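Local atomic coordinates of DNA ligase (PDB entry 3GDE), a protein that probably seals nicks in double-stranded DNA during replication, recombination and repair, as an ATP-dependent ligase with a magnesium cofactor. Residues A[145-150]-A[157-162]; A[91-96]-A[165-170]. All blocks are in the same frame, centred on the assembly; numbering follows the deposited sequence.

Contact 1. Residues A[145-150]-A[157-162]; sequences GLYGLA and YLTRLI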
ATOM      1  N   GLY A 145      19.090   5.965 -21.919  1.00 24.20           N
ATOM      2  CA  GLY A 145      20.425   6.348 -21.517  1.00 25.05           C
ATOM      3  C   GLY A 145      20.947   5.480 -20.394  1.00 25.98           C
ATOM      4  O   GLY A 145      22.143   5.175 -20.345  1.00 26.19           O
ATOM      5  N   LEU A 146      20.048   5.076 -19.496  1.00 26.20           N
ATOM      6  CA  LEU A 146      20.404   4.259 -18.347  1.00 26.78           C
ATOM      7  C   LEU A 146      20.712   2.814 -18.776  1.00 26.76           C
ATOM      8  O   LEU A 146      21.708   2.221 -18.341  1.00 26.42           O
ATOM      9  CB  LEU A 146      19.264   4.299 -17.327  1.00 27.15           C
ATOM     10  CG  LEU A 146      19.551   4.422 -15.832  1.00 28.54           C
ATOM     11  CD1 LEU A 146      20.455   5.632 -15.506  1.00 30.22           C
ATOM     12  CD2 LEU A 146      18.230   4.511 -15.069  1.00 27.86           C
ATOM     13  N   TYR A 147      19.867   2.260 -19.645  1.00 26.70           N
ATOM     14  CA  TYR A 147      20.084   0.913 -20.183  1.00 27.03           C
ATOM     15  C   TYR A 147      21.342   0.814 -21.046  1.00 26.65           C
ATOM     16  O   TYR A 147      21.958  -0.243 -21.115  1.00 26.76           O
ATOM     17  CB  TYR A 147      18.878   0.447 -21.010  1.00 27.58           C
ATOM     18  CG  TYR A 147      17.707  -0.074 -20.219  1.00 27.97           C
ATOM     19  CD1 TYR A 147      16.434   0.460 -20.402  1.00 29.86           C
ATOM     20  CD2 TYR A 147      17.859  -1.118 -19.297  1.00 29.35           C
ATOM     21  CE1 TYR A 147      15.323  -0.028 -19.679  1.00 29.82           C
ATOM     22  CE2 TYR A 147      16.771  -1.610 -18.566  1.00 27.70           C
ATOM     23  CZ  TYR A 147      15.509  -1.062 -18.769  1.00 29.62           C
ATOM     24  OH  TYR A 147      14.423  -1.541 -18.066  1.00 30.71           O
ATOM     25  N   GLY A 148      21.702   1.908 -21.717  1.00 26.60           N
ATOM     26  CA  GLY A 148      22.947   1.980 -22.484  1.00 26.23           C
ATOM     27  C   GLY A 148      24.215   1.923 -21.638  1.00 26.09           C
ATOM     28  O   GLY A 148      25.267   1.535 -22.132  1.00 26.34           O
ATOM     29  N   LEU A 149      24.116   2.299 -20.369  1.00 25.97           N
ATOM     30  CA  LEU A 149      25.270   2.326 -19.454  1.00 26.21           C
ATOM     31  C   LEU A 149      25.320   1.153 -18.464  1.00 26.51           C
ATOM     32  O   LEU A 149      26.342   0.936 -17.803  1.00 27.49           O
ATOM     33  CB  LEU A 149      25.281   3.638 -18.670  1.00 25.90           C
ATOM     34  CG  LEU A 149      25.987   4.920 -19.121  1.00 26.08           C
ATOM     35  CD1 LEU A 149      26.549   4.894 -20.525  1.00 26.04           C
ATOM     36  CD2 LEU A 149      25.033   6.086 -18.938  1.00 28.66           C
ATOM     37  N   ALA A 150      24.228   0.402 -18.369  1.00 26.04           N
ATOM     38  CA  ALA A 150      24.064  -0.633 -17.359  1.00 26.02           C
ATOM     39  C   ALA A 150      24.651  -1.992 -17.758  1.00 26.22           C
ATOM     40  O   ALA A 150      24.675  -2.348 -18.931  1.00 26.60           O
ATOM     41  CB  ALA A 150      22.593  -0.788 -17.019  1.00 25.75           C
ATOM     42  N   TYR A 157      17.670  -5.706 -12.449  1.00 24.99           N
ATOM     43  CA  TYR A 157      17.080  -5.118 -11.230  1.00 24.82           C
ATOM     44  C   TYR A 157      16.592  -3.681 -11.381  1.00 24.76           C
ATOM     45  O   TYR A 157      15.751  -3.242 -10.621  1.00 24.77           O
ATOM     46  CB  TYR A 157      17.992  -5.303 -10.017  1.00 24.65           C
ATOM     47  CG  TYR A 157      18.134  -6.765  -9.682  1.00 24.87           C
ATOM     48  CD1 TYR A 157      17.076  -7.467  -9.107  1.00 24.22           C
ATOM     49  CD2 TYR A 157      19.308  -7.465  -9.989  1.00 25.82           C
ATOM     50  CE1 TYR A 157      17.183  -8.816  -8.825  1.00 24.41           C
ATOM     51  CE2 TYR A 157      19.426  -8.820  -9.716  1.00 24.10           C
ATOM     52  CZ  TYR A 157      18.359  -9.486  -9.132  1.00 25.02           C
ATOM     53  OH  TYR A 157      18.450 -10.827  -8.854  1.00 25.67           O
ATOM     54  N   LEU A 158      17.110  -2.952 -12.364  1.00 24.85           N
ATOM     55  CA  LEU A 158      16.558  -1.640 -12.709  1.00 25.08           C
ATOM     56  C   LEU A 158      15.131  -1.821 -13.201  1.00 24.49           C
ATOM     57  O   LEU A 158      14.220  -1.080 -12.816  1.00 24.61           O
ATOM     58  CB  LEU A 158      17.391  -0.968 -13.810  1.00 25.04           C
ATOM     59  CG  LEU A 158      18.212   0.307 -13.556  1.00 26.76           C
ATOM     60  CD1 LEU A 158      18.354   0.686 -12.090  1.00 25.84           C
ATOM     61  CD2 LEU A 158      19.592   0.252 -14.243  1.00 25.66           C
ATOM     62  N   THR A 159      14.955  -2.817 -14.055  1.00 24.12           N
ATOM     63  CA  THR A 159      13.667  -3.127 -14.651  1.00 24.17           C
ATOM     64  C   THR A 159      12.697  -3.609 -13.570  1.00 24.06           C
ATOM     65  O   THR A 159      11.565  -3.127 -13.489  1.00 24.29           O
ATOM     66  CB  THR A 159      13.840  -4.186 -15.771  1.00 24.37           C
ATOM     67  OG1 THR A 159      14.700  -3.655 -16.793  1.00 24.04           O
ATOM     68  CG2 THR A 159      12.495  -4.587 -16.393  1.00 24.43           C
ATOM     69  N   ARG A 160      13.156  -4.530 -12.725  1.00 23.71           N
ATOM     70  CA  ARG A 160      12.327  -5.087 -11.657  1.00 23.50           C
ATOM     71  C   ARG A 160      11.950  -4.031 -10.621  1.00 23.76           C
ATOM     72  O   ARG A 160      10.852  -4.066 -10.064  1.00 23.44           O
ATOM     73  CB  ARG A 160      13.022  -6.274 -10.995  1.00 23.10           C
ATOM     74  CG  ARG A 160      13.055  -7.508 -11.884  1.00 23.22           C
ATOM     75  CD  ARG A 160      13.400  -8.746 -11.100  1.00 22.48           C
ATOM     76  NE  ARG A 160      13.696  -9.890 -11.957  1.00 21.46           N
ATOM     77  CZ  ARG A 160      14.230 -11.021 -11.503  1.00 22.39           C
ATOM     78  NH1 ARG A 160      14.523 -11.143 -10.218  1.00 22.03           N
ATOM     79  NH2 ARG A 160      14.489 -12.025 -12.328  1.00 23.90           N
ATOM     80  N   LEU A 161      12.863  -3.089 -10.396  1.00 23.86           N
ATOM     81  CA  LEU A 161      12.654  -1.979  -9.472  1.00 24.27           C
ATOM     82  C   LEU A 161      11.545  -1.054  -9.974  1.00 24.38           C
ATOM     83  O   LEU A 161      10.608  -0.762  -9.232  1.00 24.92           O
ATOM     84  CB  LEU A 161      13.975  -1.218  -9.243  1.00 23.77           C
ATOM     85  CG  LEU A 161      14.059   0.012  -8.334  1.00 24.14           C
ATOM     86  CD1 LEU A 161      13.413  -0.222  -6.966  1.00 25.59           C
ATOM     87  CD2 LEU A 161      15.525   0.443  -8.170  1.00 24.10           C
ATOM     88  N   ILE A 162      11.644  -0.619 -11.232  1.00 24.55           N
ATOM     89  CA  ILE A 162      10.597   0.178 -11.887  1.00 24.50           C
ATOM     90  C   ILE A 162       9.221  -0.522 -11.873  1.00 25.20           C
ATOM     91  O   ILE A 162       8.188   0.123 -11.711  1.00 24.82           O
ATOM     92  CB  ILE A 162      10.993   0.535 -13.347  1.00 24.78           C
ATOM     93  CG1 ILE A 162      12.206   1.477 -13.364  1.00 23.89           C
ATOM     94  CG2 ILE A 162       9.791   1.154 -14.120  1.00 23.45           C
ATOM     95  CD1 ILE A 162      12.907   1.545 -14.692  1.00 21.38           C
TER
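Leu-158 and Thr-159 reach from helix 152-162 to Leu-146 and Tyr-147 of the preceding helix, 135-149, and to Ala-150 close after them. The two helices follow each other through a short turn in the all-helical N-terminal DNA-binding domain of the ligase, and this buried contact packs one against the other. Leu-158 comes first and makes the apolar half: a single methyl, CD2, lies 4.2 Å from Ala-150 CB and 4.5 Å from Leu-146 CG. Val-120 of helix 117-129 and Phe-6 of helix 6-16 also touch this leucine.

Thr-159 supplies the polar half. With OG1 beside its own backbone N (chi1 -61°), the hydroxyl can give its proton back to Ala-155 O, one turn earlier, while accepting from Tyr-147. The phenol OH therefore donates across the contact, and Tyr-147 OH to Thr-159 OG1 is a very short 2.5 Å. Leu-69, Ala-72 and Val-76 of helix 66-77 pack on this buried tyrosine, and Thr-159 OG1 gives its hydroxyl an acceptor. A phenylalanine here would probably leave Thr-159 OG1 without its donor and the two helices without this polar tie.

One turn on, Ile-162 packs on Leu-69, the same residue of helix 66-77 that touches the tyrosine. At the bond itself the two side chains meet at roughly a right angle, and Thr-159 OG1 sits at the edge of the ring and in its plane, 3.4 Å from Tyr-147 CZ.

Contact 2. Residues A[91-96]-A[165-170]; sequences YGDLGL and EMRLGV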
ATOM      1  N   TYR A  91      10.677 -15.767 -20.946  1.00 36.11           N
ATOM      2  CA  TYR A  91      11.461 -15.706 -19.709  1.00 36.03           C
ATOM      3  C   TYR A  91      10.601 -15.553 -18.445  1.00 35.57           C
ATOM      4  O   TYR A  91      11.051 -15.894 -17.349  1.00 35.81           O
ATOM      5  CB  TYR A  91      12.513 -14.587 -19.782  1.00 36.29           C
ATOM      6  CG  TYR A  91      13.668 -14.868 -20.719  1.00 36.48           C
ATOM      7  CD1 TYR A  91      13.610 -14.490 -22.056  1.00 36.47           C
ATOM      8  CD2 TYR A  91      14.826 -15.505 -20.265  1.00 37.20           C
ATOM      9  CE1 TYR A  91      14.665 -14.736 -22.928  1.00 36.64           C
ATOM     10  CE2 TYR A  91      15.897 -15.763 -21.138  1.00 37.60           C
ATOM     11  CZ  TYR A  91      15.803 -15.368 -22.469  1.00 37.24           C
ATOM     12  OH  TYR A  91      16.843 -15.606 -23.347  1.00 37.36           O
ATOM     13  N   GLY A  92       9.381 -15.040 -18.597  1.00 34.90           N
ATOM     14  CA  GLY A  92       8.464 -14.870 -17.463  1.00 34.27           C
ATOM     15  C   GLY A  92       8.725 -13.620 -16.625  1.00 33.79           C
ATOM     16  O   GLY A  92       8.062 -13.396 -15.612  1.00 33.37           O
ATOM     17  N   ASP A  93       9.679 -12.798 -17.061  1.00 32.90           N
ATOM     18  CA  ASP A  93      10.095 -11.617 -16.311  1.00 32.35           C
ATOM     19  C   ASP A  93      10.782 -10.641 -17.248  1.00 31.25           C
ATOM     20  O   ASP A  93      11.654 -11.040 -18.011  1.00 30.70           O
ATOM     21  CB  ASP A  93      11.055 -12.022 -15.185  1.00 32.69           C
ATOM     22  CG  ASP A  93      11.461 -10.856 -14.325  1.00 33.88           C
ATOM     23  OD1 ASP A  93      10.656 -10.437 -13.469  1.00 37.58           O
ATOM     24  OD2 ASP A  93      12.585 -10.346 -14.504  1.00 35.48           O
ATOM     25  N   LEU A  94      10.393  -9.366 -17.190  1.00 30.24           N
ATOM     26  CA  LEU A  94      11.016  -8.352 -18.032  1.00 29.76           C
ATOM     27  C   LEU A  94      12.461  -8.066 -17.612  1.00 29.72           C
ATOM     28  O   LEU A  94      13.282  -7.681 -18.454  1.00 30.03           O
ATOM     29  CB  LEU A  94      10.193  -7.060 -18.080  1.00 29.59           C
ATOM     30  CG  LEU A  94      10.493  -6.083 -19.229  1.00 29.39           C
ATOM     31  CD1 LEU A  94      10.191  -6.668 -20.626  1.00 29.19           C
ATOM     32  CD2 LEU A  94       9.735  -4.792 -19.033  1.00 29.72           C
ATOM     33  N   GLY A  95      12.761  -8.258 -16.322  1.00 29.35           N
ATOM     34  CA  GLY A  95      14.119  -8.107 -15.800  1.00 28.57           C
ATOM     35  C   GLY A  95      15.080  -9.053 -16.500  1.00 28.85           C
ATOM     36  O   GLY A  95      16.141  -8.633 -16.963  1.00 28.46           O
ATOM     37  N   LEU A  96      14.691 -10.326 -16.598  1.00 28.23           N
ATOM     38  CA  LEU A  96      15.504 -11.341 -17.263  1.00 28.28           C
ATOM     39  C   LEU A  96      15.639 -11.089 -18.763  1.00 28.43           C
ATOM     40  O   LEU A  96      16.649 -11.441 -19.372  1.00 28.54           O
ATOM     41  CB  LEU A  96      14.950 -12.745 -16.996  1.00 28.14           C
ATOM     42  CG  LEU A  96      14.969 -13.245 -15.546  1.00 28.21           C
ATOM     43  CD1 LEU A  96      14.258 -14.587 -15.428  1.00 28.51           C
ATOM     44  CD2 LEU A  96      16.394 -13.342 -14.995  1.00 28.47           C
ATOM     45  N   GLU A 165       8.523  -5.222  -8.422  1.00 31.75           N
ATOM     46  CA  GLU A 165       8.658  -6.614  -7.964  1.00 32.42           C
ATOM     47  C   GLU A 165      10.062  -7.180  -8.205  1.00 31.04           C
ATOM     48  O   GLU A 165      10.408  -7.591  -9.312  1.00 31.35           O
ATOM     49  CB  GLU A 165       7.519  -7.551  -8.480  1.00 32.90           C
ATOM     50  CG  GLU A 165       7.634  -8.147  -9.896  1.00 34.95           C
ATOM     51  CD  GLU A 165       7.017  -9.582 -10.069  1.00 35.46           C
ATOM     52  OE1 GLU A 165       6.781 -10.328  -9.074  1.00 38.61           O
ATOM     53  OE2 GLU A 165       6.792  -9.976 -11.239  1.00 39.40           O
ATOM     54  N   MET A 166      10.867  -7.191  -7.142  1.00 29.99           N
ATOM     55  CA  MET A 166      12.283  -7.584  -7.203  1.00 28.20           C
ATOM     56  C   MET A 166      12.483  -9.098  -7.298  1.00 27.91           C
ATOM     57  O   MET A 166      13.515  -9.565  -7.794  1.00 26.82           O
ATOM     58  CB  MET A 166      13.035  -7.039  -5.979  1.00 28.21           C
ATOM     59  CG  MET A 166      13.059  -5.524  -5.861  1.00 27.40           C
ATOM     60  SD  MET A 166      13.718  -4.736  -7.343  1.00 26.27           S
ATOM     61  CE  MET A 166      15.474  -4.726  -7.047  1.00 24.50           C
ATOM     62  N   ARG A 167      11.497  -9.842  -6.796  1.00 27.81           N
ATOM     63  CA  ARG A 167      11.443 -11.321  -6.840  1.00 28.86           C
ATOM     64  C   ARG A 167      12.555 -11.990  -6.045  1.00 27.64           C
ATOM     65  O   ARG A 167      13.119 -12.988  -6.476  1.00 27.77           O
ATOM     66  CB  ARG A 167      11.393 -11.841  -8.288  1.00 28.49           C
ATOM     67  CG  ARG A 167      10.175 -11.348  -9.068  1.00 30.65           C
ATOM     68  CD  ARG A 167      10.207 -11.812 -10.526  1.00 31.98           C
ATOM     69  NE  ARG A 167      10.143 -13.266 -10.653  1.00 39.14           N
ATOM     70  CZ  ARG A 167       9.110 -13.939 -11.161  1.00 41.67           C
ATOM     71  NH1 ARG A 167       8.034 -13.292 -11.599  1.00 42.79           N
ATOM     72  NH2 ARG A 167       9.153 -15.270 -11.231  1.00 42.08           N
ATOM     73  N   LEU A 168      12.841 -11.433  -4.869  1.00 26.98           N
ATOM     74  CA  LEU A 168      13.950 -11.878  -4.022  1.00 26.12           C
ATOM     75  C   LEU A 168      13.448 -12.619  -2.800  1.00 25.93           C
ATOM     76  O   LEU A 168      14.241 -13.180  -2.036  1.00 26.74           O
ATOM     77  CB  LEU A 168      14.787 -10.672  -3.561  1.00 25.82           C
ATOM     78  CG  LEU A 168      15.253  -9.669  -4.628  1.00 25.24           C
ATOM     79  CD1 LEU A 168      15.858  -8.416  -3.985  1.00 23.51           C
ATOM     80  CD2 LEU A 168      16.227 -10.328  -5.598  1.00 23.36           C
ATOM     81  N   GLY A 169      12.133 -12.608  -2.599  1.00 25.03           N
ATOM     82  CA  GLY A 169      11.550 -13.188  -1.399  1.00 23.98           C
ATOM     83  C   GLY A 169      11.798 -12.331  -0.162  1.00 23.53           C
ATOM     84  O   GLY A 169      11.816 -12.843   0.960  1.00 23.41           O
ATOM     85  N   VAL A 170      11.957 -11.024  -0.369  1.00 22.58           N
ATOM     86  CA  VAL A 170      12.250 -10.085   0.711  1.00 22.15           C
ATOM     87  C   VAL A 170      11.094  -9.097   0.860  1.00 22.72           C
ATOM     88  O   VAL A 170      10.755  -8.364  -0.069  1.00 22.19           O
ATOM     89  CB  VAL A 170      13.579  -9.316   0.460  1.00 22.14           C
ATOM     90  CG1 VAL A 170      13.816  -8.256   1.526  1.00 20.65           C
ATOM     91  CG2 VAL A 170      14.758 -10.280   0.365  1.00 20.76           C
TER
HETATM   92  O   HOH W   1       6.832 -15.245 -13.929  1.00 41.39           O
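Asp-93 and Arg-167 carry this small, partly buried contact, and they meet without a direct hydrogen bond. The two side chains slide past each other in opposite directions, bringing Asp-93 OD1 to 3.3 Å from Arg-167 CD, the methylene next to the guanidinium. Arg-167 NE is 4.0 Å from the same OD1, but the carboxylate and guanidinium planes are 61° apart and the oxygen lies well out of the guanidinium plane, so the attraction is one of charge alone.

Asp-93 has firmer duties elsewhere. It is the N-cap of helix 94-108, with its OD2 accepting from Leu-96 N at 3.0 Å through the lone pair facing away from OD1. The same OD2 forms a salt bridge with Arg-160 NE. With CG anti to the backbone N (chi1 -177°), OD2 caps the helix while OD1 lies beside Arg-167 CD.

The arginine chain bends at chi3 (63°), and its NH1 meets two other partners. Glu-165 OE2, in plane at the guanidinium edge, forms a salt bridge with Arg-167 NH1 at 3.6 Å. Across the contact, a water donates to Gly-92 O at 2.8 Å and accepts from Arg-167 NH1 at 3.3 Å, bridging backbone and side chain. Asp-93 OD1 and Glu-165 OE2 come within 4.5 Å, a like-charge approach that Arg-167, with Arg-160 on the aspartate, probably offsets.

Gly-92, with positive phi, ends helix 81-91 just before helix 94-108 starts. The 165-170 loop leads from helix 152-162 to helix 172-182, and Glu-165 also touches Pro-499 in the OB-fold region, consistent with a closed arrangement of domains.

From the N terminus, the chain first passes 91-96, where helix 81-91 gives way to helix 94-108. It then runs through helices 94-108, 117-129 and 135-149, makes the turn to helix 152-162, and closes the short loop of contact 1. Only after leaving that helix does it reach 165-170 and close contact 2, a loop of 68 intervening residues that encloses contact 1 entirely. Their centres are about 13 Å apart, and Arg-160 joins them, with a probable hydrogen bond from NH1 to Met-166 O besides its salt bridge to the N-cap. Contact 1 ties helix 135-149 to helix 152-162; contact 2 ties the start of helix 94-108 to the loop before helix 172-182.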